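Local coordinates for protein putative thiosugar synthase (Amycolatopsis orientalis, PDB 4N6F) that probably makes 2-thiosugars by attaching a sugar phosphate covalently inside a TIM barrel and accepting sulphur from carrier proteins, at residues A159-M164 with I187-V192; L109-R114 with M137-F142; P120-T125 with P141-D146. One frame throughout, in Å; residues are numbered along the deposited sequence.

How the contacts relate
All three contacts are largely buried and follow one another round a parallel TIM barrel. Contacts 1 and 2 join neighbouring strands, and their centres lie about 10 and 9 Å from the centre of the chain; that of contact 3 lies about 14 Å out, where helix 122-134 begins beside strand 138-143. Contacts 2 and 3 share Pro141 and Phe142, and strand 138-143 also pairs with strand 161-164 of contact 1. Contact 1 is backbone ladder and aliphatic side chains, with a calcium ion on the loop leading into strand 191-194; contact 2 adds charged groups and a covalently held sugar; contact 3 has a prolyl-aromatic contact, water and helix capping. Arg162 of contact 1 salt-bridges Asp112 of contact 2.

Contact 1: A159-M164 with I187-V192; sequences AALRVM and IGIPVV. With CA (calcium ion), chain E.
Ile189 holds its CG1 branch in the crowded position between backbone N and carbonyl carbon (chi1 52°), which brings CD1 over the backbone of Ala160 and to 4.2 Å from Leu161 CG. One residue earlier, Gly188 turns its carbonyl outward to a calcium ion, 2.7 Å from Gly188 O, which also carries two waters. From Pro190 on, the two chains run parallel. Leu161 N donates to Pro190 O, Val163 N to Val192 O, and between them Val192 N to Leu161 O at 2.7 Å. Leu161 and Val191 point outward to the surrounding helices, where Val191 CG1 meets Val163 CG2 at 3.8 Å. On the inner face Arg162 and Val192 lie side by side, Arg162 CG 3.9 Å from Val192 CB. Beyond that the arginine bends at chi2 and chi3 and leaves Val192 behind; its guanidinium forms salt bridges with Glu194 and Asp112 and touches the bound sugar phosphate. Strand 161-164, helix 177-186 and strand 191-194 form a right-handed beta-alpha-beta crossover, the repeating unit of the TIM barrel.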
loop_
_atom_site.group_PDB
_atom_site.type_symbol
_atom_site.label_atom_id
_atom_site.label_comp_id
_atom_site.label_asym_id
_atom_site.label_seq_id
_atom_site.Cartn_x
_atom_site.Cartn_y
_atom_site.Cartn_z
ATOM N N ALA A 159 18.130 -7.165 18.894
ATOM C CA ALA A 159 16.836 -7.829 18.746
ATOM C C ALA A 159 16.245 -7.610 17.354
ATOM O O ALA A 159 15.678 -8.519 16.757
ATOM C CB ALA A 159 15.865 -7.331 19.812
ATOM N N ALA A 160 16.377 -6.389 16.855
ATOM C CA ALA A 160 15.835 -5.994 15.564
ATOM C C ALA A 160 16.633 -4.791 15.080
ATOM O O ALA A 160 17.316 -4.137 15.873
ATOM C CB ALA A 160 14.365 -5.630 15.687
ATOM N N LEU A 161 16.552 -4.525 13.782
ATOM C CA LEU A 161 17.287 -3.443 13.141
ATOM C C LEU A 161 16.326 -2.451 12.552
ATOM O O LEU A 161 15.474 -2.820 11.759
ATOM C CB LEU A 161 18.111 -3.983 11.972
ATOM C CG LEU A 161 19.618 -4.000 12.071
ATOM C CD1 LEU A 161 20.183 -4.366 10.708
ATOM C CD2 LEU A 161 20.145 -2.640 12.520
ATOM N N ARG A 162 16.473 -1.193 12.915
ATOM C CA ARG A 162 15.750 -0.131 12.237
ATOM C C ARG A 162 16.681 0.403 11.155
ATOM O O ARG A 162 17.856 0.696 11.421
ATOM C CB ARG A 162 15.325 0.956 13.225
ATOM C CG ARG A 162 14.372 0.456 14.313
ATOM C CD ARG A 162 14.572 1.170 15.650
ATOM N NE ARG A 162 14.497 2.618 15.481
ATOM C CZ ARG A 162 15.293 3.514 16.072
ATOM N NH1 ARG A 162 15.129 4.803 15.795
ATOM N NH2 ARG A 162 16.249 3.152 16.915
ATOM N N VAL A 163 16.161 0.498 9.932
ATOM C CA VAL A 163 16.967 0.842 8.759
ATOM C C VAL A 163 16.360 2.062 8.058
ATOM O O VAL A 163 15.159 2.109 7.820
ATOM C CB VAL A 163 17.047 -0.367 7.791
ATOM C CG1 VAL A 163 17.759 0.003 6.505
ATOM C CG2 VAL A 163 17.770 -1.527 8.464
ATOM N N MET A 164 17.193 3.053 7.742
ATOM C CA MET A 164 16.704 4.330 7.233
ATOM C C MET A 164 16.260 4.202 5.793
ATOM O O MET A 164 17.016 3.738 4.951
ATOM C CB MET A 164 17.764 5.422 7.356
ATOM C CG MET A 164 17.376 6.744 6.697
ATOM S SD MET A 164 18.396 8.147 7.204
ATOM C CE MET A 164 17.364 8.867 8.466
ATOM N N ILE A 187 20.276 -10.649 6.610
ATOM C CA ILE A 187 20.253 -10.448 8.060
ATOM C C ILE A 187 19.199 -11.350 8.695
ATOM O O ILE A 187 18.124 -11.517 8.163
ATOM C CB ILE A 187 19.997 -8.949 8.367
ATOM C CG1 ILE A 187 21.159 -8.101 7.833
ATOM C CG2 ILE A 187 19.814 -8.690 9.848
ATOM C CD1 ILE A 187 22.534 -8.484 8.345
ATOM N N GLY A 188 19.536 -11.954 9.827
ATOM C CA GLY A 188 18.651 -12.895 10.498
ATOM C C GLY A 188 17.719 -12.280 11.524
ATOM O O GLY A 188 16.860 -12.967 12.066
ATOM N N ILE A 189 17.868 -10.996 11.814
ATOM C CA ILE A 189 16.964 -10.360 12.774
ATOM C C ILE A 189 15.936 -9.520 12.025
ATOM O O ILE A 189 16.202 -9.059 10.917
ATOM C CB ILE A 189 17.713 -9.538 13.834
ATOM C CG1 ILE A 189 18.678 -8.550 13.203
ATOM C CG2 ILE A 189 18.474 -10.477 14.766
ATOM C CD1 ILE A 189 19.228 -7.548 14.193
ATOM N N PRO A 190 14.756 -9.324 12.624
ATOM C CA PRO A 190 13.742 -8.523 11.956
ATOM C C PRO A 190 14.215 -7.094 11.646
ATOM O O PRO A 190 14.954 -6.502 12.436
ATOM C CB PRO A 190 12.595 -8.496 12.969
ATOM C CG PRO A 190 12.786 -9.711 13.794
ATOM C CD PRO A 190 14.270 -9.857 13.906
ATOM N N VAL A 191 13.782 -6.580 10.498
ATOM C CA VAL A 191 14.085 -5.235 10.050
ATOM C C VAL A 191 12.822 -4.364 10.102
ATOM O O VAL A 191 11.746 -4.760 9.624
ATOM C CB VAL A 191 14.690 -5.245 8.623
ATOM C CG1 VAL A 191 14.755 -3.847 8.025
ATOM C CG2 VAL A 191 16.083 -5.850 8.649
ATOM N N VAL A 192 12.970 -3.199 10.729
ATOM C CA VAL A 192 11.950 -2.161 10.793
ATOM C C VAL A 192 12.407 -1.032 9.867
ATOM O O VAL A 192 13.503 -0.483 10.039
ATOM C CB VAL A 192 11.789 -1.596 12.233
ATOM C CG1 VAL A 192 10.769 -0.464 12.276
ATOM C CG2 VAL A 192 11.395 -2.687 13.225
HETATM CA CA CA E . 17.662 -14.518 14.108
HETATM O O HOH W 1 18.501 -15.801 15.760
HETATM O O HOH W 2 20.124 -13.794 14.209
#

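Contact 2: L109-R114 with M137-F142; sequences LKLDVR and MELLPF. With F6R (fructose -6-phosphate), chain F.
Asp112 and Phe142 meet with carboxylate and ring planes almost perpendicular, Asp112 OD1 lying 3.3 Å from Phe142 CB. With its CG anti to the backbone N (chi1 -168°), Phe142 places its ring beside Arg114, whose NH2 comes obliquely to 3.4 Å from Phe142 CD2. The arginine runs extended from CG to NE; its NH2 forms a salt bridge to Asp112 OD1 at 3.1 Å, reached from above the carboxylate plane, and donates to O4 of the fructose 6-phosphate at 2.7 Å, with a weaker bond to O3, while NH1 is held by Asn118. Arg162 also forms a salt bridge with Asp112 OD1. Underneath, the parallel strands are joined by Leu109 N to Glu138 O, Leu140 N to Leu109 O and Leu111 N to Leu140 O; a weak bond from Phe142 N to Leu111 O ends the ladder. Outward, Leu109 and Leu139 lie side by side with their CD2 methyls 3.8 Å apart, and the side chains of Leu111 and Leu139 cross, Leu111 CD2 4.2 Å from Leu139 CD1. Lys110 points into the barrel as a straight chain up to CE, then turns at chi4 (-79°) so that NZ joins C1 of the sugar, 1.5 Å away. As modelled, with NZ on C1 and O2 a carbonyl-like oxygen on C2, the adduct corresponds to an amino ketone, probably reached by rearrangement of a C1 imine.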
loop_
_atom_site.group_PDB
_atom_site.type_symbol
_atom_site.label_atom_id
_atom_site.label_comp_id
_atom_site.label_asym_id
_atom_site.label_seq_id
_atom_site.Cartn_x
_atom_site.Cartn_y
_atom_site.Cartn_z
ATOM N N LEU A 109 15.415 -1.164 24.381
ATOM C CA LEU A 109 15.874 0.168 24.047
ATOM C C LEU A 109 15.862 0.490 22.558
ATOM O O LEU A 109 16.462 -0.223 21.740
ATOM C CB LEU A 109 17.298 0.357 24.575
ATOM C CG LEU A 109 17.880 1.769 24.422
ATOM C CD1 LEU A 109 17.237 2.720 25.431
ATOM C CD2 LEU A 109 19.391 1.748 24.593
ATOM N N LYS A 110 15.189 1.587 22.225
ATOM C CA LYS A 110 15.270 2.198 20.908
ATOM C C LYS A 110 16.542 2.997 20.922
ATOM O O LYS A 110 16.623 4.038 21.560
ATOM C CB LYS A 110 14.004 3.024 20.656
ATOM C CG LYS A 110 14.008 3.863 19.399
ATOM C CD LYS A 110 12.680 4.595 19.247
ATOM C CE LYS A 110 12.601 5.450 17.982
ATOM N NZ LYS A 110 13.318 6.717 18.200
ATOM N N LEU A 111 17.572 2.475 20.268
ATOM C CA LEU A 111 18.906 3.057 20.343
ATOM C C LEU A 111 19.156 3.935 19.142
ATOM O O LEU A 111 19.117 3.468 17.994
ATOM C CB LEU A 111 19.960 1.955 20.412
ATOM C CG LEU A 111 21.425 2.396 20.380
ATOM C CD1 LEU A 111 21.772 3.252 21.589
ATOM C CD2 LEU A 111 22.319 1.170 20.310
ATOM N N ASP A 112 19.410 5.213 19.415
ATOM C CA ASP A 112 19.685 6.209 18.396
ATOM C C ASP A 112 20.971 6.959 18.764
ATOM O O ASP A 112 21.100 7.485 19.880
ATOM C CB ASP A 112 18.516 7.193 18.301
ATOM C CG ASP A 112 17.317 6.608 17.579
ATOM O OD1 ASP A 112 17.431 6.311 16.384
ATOM O OD2 ASP A 112 16.240 6.462 18.197
ATOM N N VAL A 113 21.928 6.942 17.841
ATOM C CA VAL A 113 23.168 7.696 17.943
ATOM C C VAL A 113 23.355 8.395 16.601
ATOM O O VAL A 113 23.684 7.752 15.602
ATOM C CB VAL A 113 24.372 6.780 18.214
ATOM C CG1 VAL A 113 25.651 7.594 18.353
ATOM C CG2 VAL A 113 24.137 5.954 19.469
ATOM N N ARG A 114 23.128 9.705 16.577
ATOM C CA ARG A 114 23.089 10.453 15.317
ATOM C C ARG A 114 24.148 11.539 15.204
ATOM O O ARG A 114 24.571 12.115 16.206
ATOM C CB ARG A 114 21.713 11.079 15.138
ATOM C CG ARG A 114 20.605 10.073 15.325
ATOM C CD ARG A 114 19.256 10.618 14.923
ATOM N NE ARG A 114 18.252 9.565 15.011
ATOM C CZ ARG A 114 16.964 9.717 14.737
ATOM N NH1 ARG A 114 16.489 10.899 14.345
ATOM N NH2 ARG A 114 16.145 8.674 14.855
ATOM N N MET A 137 21.341 -5.402 27.858
ATOM C CA MET A 137 20.235 -4.627 27.291
ATOM C C MET A 137 19.797 -5.217 25.945
ATOM O O MET A 137 20.609 -5.763 25.190
ATOM C CB MET A 137 20.612 -3.159 27.124
ATOM C CG MET A 137 20.803 -2.428 28.440
ATOM S SD MET A 137 20.299 -0.701 28.358
ATOM C CE MET A 137 18.537 -0.870 28.611
ATOM N N GLU A 138 18.509 -5.099 25.657
ATOM C CA GLU A 138 17.945 -5.565 24.396
ATOM C C GLU A 138 17.770 -4.359 23.491
ATOM O O GLU A 138 17.145 -3.380 23.887
ATOM C CB GLU A 138 16.622 -6.277 24.648
ATOM C CG GLU A 138 16.762 -7.600 25.411
ATOM C CD GLU A 138 17.185 -8.786 24.540
ATOM O OE1 GLU A 138 17.448 -9.864 25.117
ATOM O OE2 GLU A 138 17.240 -8.677 23.285
ATOM N N LEU A 139 18.317 -4.423 22.275
ATOM C CA LEU A 139 18.511 -3.229 21.458
ATOM C C LEU A 139 17.840 -3.273 20.107
ATOM O O LEU A 139 17.871 -4.293 19.424
ATOM C CB LEU A 139 20.003 -2.967 21.237
ATOM C CG LEU A 139 20.859 -2.850 22.494
ATOM C CD1 LEU A 139 22.299 -2.636 22.078
ATOM C CD2 LEU A 139 20.395 -1.711 23.391
ATOM N N LEU A 140 17.258 -2.132 19.738
ATOM C CA LEU A 140 16.756 -1.859 18.409
ATOM C C LEU A 140 17.461 -0.594 17.899
ATOM O O LEU A 140 16.949 0.527 18.062
ATOM C CB LEU A 140 15.237 -1.674 18.431
ATOM C CG LEU A 140 14.388 -2.919 18.730
ATOM C CD1 LEU A 140 14.218 -3.161 20.214
ATOM C CD2 LEU A 140 13.012 -2.786 18.099
ATOM N N PRO A 141 18.650 -0.772 17.293
ATOM C CA PRO A 141 19.414 0.341 16.744
ATOM C C PRO A 141 18.930 0.806 15.375
ATOM O O PRO A 141 18.313 0.042 14.636
ATOM C CB PRO A 141 20.844 -0.207 16.667
ATOM C CG PRO A 141 20.706 -1.690 16.637
ATOM C CD PRO A 141 19.392 -2.049 17.236
ATOM N N PHE A 142 19.228 2.063 15.061
ATOM C CA PHE A 142 18.857 2.705 13.804
ATOM C C PHE A 142 20.142 2.900 13.009
ATOM O O PHE A 142 21.125 3.435 13.540
ATOM C CB PHE A 142 18.207 4.056 14.123
ATOM C CG PHE A 142 17.502 4.722 12.964
ATOM C CD1 PHE A 142 16.974 4.001 11.908
ATOM C CD2 PHE A 142 17.310 6.091 12.982
ATOM C CE1 PHE A 142 16.312 4.642 10.869
ATOM C CE2 PHE A 142 16.652 6.742 11.945
ATOM C CZ PHE A 142 16.149 6.017 10.886
HETATM C C1 F6R F . 13.592 7.496 16.962
HETATM C C2 F6R F . 12.411 8.341 16.575
HETATM C C3 F6R F . 12.476 9.368 15.473
HETATM C C4 F6R F . 12.423 8.633 14.132
HETATM C C5 F6R F . 12.086 9.584 12.980
HETATM C C6 F6R F . 11.507 8.830 11.799
HETATM O O2 F6R F . 11.325 8.163 17.131
HETATM O O3 F6R F . 13.630 10.215 15.523
HETATM O O4 F6R F . 13.698 8.025 13.872
HETATM O O5 F6R F . 11.144 10.576 13.380
HETATM O O6 F6R F . 11.370 9.740 10.714
HETATM P P F6R F . 9.983 10.407 10.299
HETATM O O1P F6R F . 9.784 11.464 11.344
HETATM O O2P F6R F . 8.940 9.323 10.337
HETATM O O3P F6R F . 10.285 10.863 8.900
HETATM O O HOH W 3 21.742 5.238 15.521
#

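Contact 3: P120-T125 with P141-D146; sequences PDNAGT and PFILPD
Pro120 and Ile143 bring the two backbones closest, with their CA atoms 5.3 Å apart; 120-125 then turns into helix 122-134, which carries Thr125 back beside Pro141, 7.0 Å between the CA atoms of Thr125 and Pro141, while 141-146 leaves strand 138-143 and runs through a loop to the start of helix 147-156. Asp121 stands at the N-cap of the first helix, its carboxylate accepting a weak bond from Gly124 N. The carbonyl O of Asp121 receives both Thr125 N and Thr125 OG1, each at 2.8 Å, the hydroxyl from above the carbonyl plane. Asp146 is the corresponding N-cap of the next helix, and its OD2 is hydrogen-bonded to Thr149. Two such helix starts beside the C-terminal end of a strand belong to the beta-alpha face of a TIM barrel, the end where these enzymes bind their substrates; here Phe142 touches the bound sugar phosphate. Pro120 lies against that ring, its CG over one face, 3.9 Å from the centroid and 21° off the normal, a CH-pi contact offset toward the rim. The same proline places CB 3.4 Å from Phe142 O and CD 3.9 Å from Leu144 CD2. Thr125 sets its methyl anti to the backbone N (chi1 -64° for OG1), which brings CG2 to 3.6 Å from Pro141 CB. Its hydroxyl looks to a water that donates to both Thr125 OG1 and Phe142 O and accepts from Val113 N. The Asn122 side chain crosses Ile143 at about a right angle and lays its amide against the backbone of Leu144. With an alanine here the amide is gone, which would probably open a gap between the first helical turn and Ile143 and Leu144 and deprive the Leu144 backbone of a polar neighbour.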
loop_
_atom_site.group_PDB
_atom_site.type_symbol
_atom_site.label_atom_id
_atom_site.label_comp_id
_atom_site.label_asym_id
_atom_site.label_seq_id
_atom_site.Cartn_x
_atom_site.Cartn_y
_atom_site.Cartn_z
ATOM N N PRO A 120 21.730 8.563 11.241
ATOM C CA PRO A 120 22.411 7.636 12.136
ATOM C C PRO A 120 23.913 7.586 11.861
ATOM O O PRO A 120 24.317 7.565 10.703
ATOM C CB PRO A 120 21.777 6.277 11.818
ATOM C CG PRO A 120 20.487 6.582 11.164
ATOM C CD PRO A 120 20.626 7.925 10.508
ATOM N N ASP A 121 24.701 7.590 12.933
ATOM C CA ASP A 121 26.150 7.389 12.890
ATOM C C ASP A 121 26.415 5.896 13.079
ATOM O O ASP A 121 26.412 5.393 14.207
ATOM C CB ASP A 121 26.807 8.228 14.009
ATOM C CG ASP A 121 28.292 7.934 14.199
ATOM O OD1 ASP A 121 28.898 7.207 13.381
ATOM O OD2 ASP A 121 28.857 8.444 15.189
ATOM N N ASN A 122 26.634 5.193 11.969
ATOM C CA ASN A 122 26.751 3.730 11.984
ATOM C C ASN A 122 27.811 3.195 12.928
ATOM O O ASN A 122 27.520 2.318 13.745
ATOM C CB ASN A 122 26.982 3.179 10.567
ATOM C CG ASN A 122 25.686 3.055 9.757
ATOM O OD1 ASN A 122 25.654 2.376 8.736
ATOM N ND2 ASN A 122 24.622 3.704 10.205
ATOM N N ALA A 123 29.026 3.731 12.833
ATOM C CA ALA A 123 30.145 3.250 13.650
ATOM C C ALA A 123 29.915 3.521 15.132
ATOM O O ALA A 123 30.156 2.658 15.963
ATOM C CB ALA A 123 31.461 3.885 13.192
ATOM N N GLY A 124 29.458 4.727 15.459
ATOM C CA GLY A 124 29.097 5.056 16.841
ATOM C C GLY A 124 27.942 4.212 17.375
ATOM O O GLY A 124 27.929 3.840 18.546
ATOM N N THR A 125 26.973 3.909 16.511
ATOM C CA THR A 125 25.833 3.060 16.890
ATOM C C THR A 125 26.303 1.650 17.237
ATOM O O THR A 125 25.849 1.059 18.215
ATOM C CB THR A 125 24.792 3.000 15.749
ATOM O OG1 THR A 125 24.261 4.306 15.545
ATOM C CG2 THR A 125 23.648 2.028 16.067
ATOM N N PRO A 141 18.650 -0.772 17.293
ATOM C CA PRO A 141 19.414 0.341 16.744
ATOM C C PRO A 141 18.930 0.806 15.375
ATOM O O PRO A 141 18.313 0.042 14.636
ATOM C CB PRO A 141 20.844 -0.207 16.667
ATOM C CG PRO A 141 20.706 -1.690 16.637
ATOM C CD PRO A 141 19.392 -2.049 17.236
ATOM N N PHE A 142 19.228 2.063 15.061
ATOM C CA PHE A 142 18.857 2.705 13.804
ATOM C C PHE A 142 20.142 2.900 13.009
ATOM O O PHE A 142 21.125 3.435 13.540
ATOM C CB PHE A 142 18.207 4.056 14.123
ATOM C CG PHE A 142 17.502 4.722 12.964
ATOM C CD1 PHE A 142 16.974 4.001 11.908
ATOM C CD2 PHE A 142 17.310 6.091 12.982
ATOM C CE1 PHE A 142 16.312 4.642 10.869
ATOM C CE2 PHE A 142 16.652 6.742 11.945
ATOM C CZ PHE A 142 16.149 6.017 10.886
ATOM N N ILE A 143 20.149 2.431 11.762
ATOM C CA ILE A 143 21.309 2.565 10.883
ATOM C C ILE A 143 20.923 2.973 9.467
ATOM O O ILE A 143 19.786 2.752 9.018
ATOM C CB ILE A 143 22.144 1.260 10.792
ATOM C CG1 ILE A 143 21.330 0.105 10.201
ATOM C CG2 ILE A 143 22.677 0.871 12.164
ATOM C CD1 ILE A 143 22.174 -1.041 9.683
ATOM N N LEU A 144 21.880 3.600 8.780
ATOM C CA LEU A 144 21.871 3.697 7.334
ATOM C C LEU A 144 22.091 2.311 6.771
ATOM O O LEU A 144 22.901 1.546 7.315
ATOM C CB LEU A 144 22.982 4.627 6.826
ATOM C CG LEU A 144 22.985 6.072 7.324
ATOM C CD1 LEU A 144 24.164 6.836 6.732
ATOM C CD2 LEU A 144 21.677 6.757 6.981
ATOM N N PRO A 145 21.381 1.975 5.679
ATOM C CA PRO A 145 21.483 0.628 5.134
ATOM C C PRO A 145 22.914 0.315 4.727
ATOM O O PRO A 145 23.397 0.798 3.710
ATOM C CB PRO A 145 20.538 0.651 3.922
ATOM C CG PRO A 145 20.323 2.093 3.600
ATOM C CD PRO A 145 20.464 2.825 4.901
ATOM N N ASP A 146 23.598 -0.442 5.568
ATOM C CA ASP A 146 24.953 -0.875 5.304
ATOM C C ASP A 146 25.098 -2.276 5.865
ATOM O O ASP A 146 24.855 -2.522 7.045
ATOM C CB ASP A 146 25.982 0.051 5.948
ATOM C CG ASP A 146 27.396 -0.427 5.728
ATOM O OD1 ASP A 146 27.863 -0.346 4.581
ATOM O OD2 ASP A 146 28.045 -0.898 6.688
HETATM O O HOH W 3 21.742 5.238 15.521
#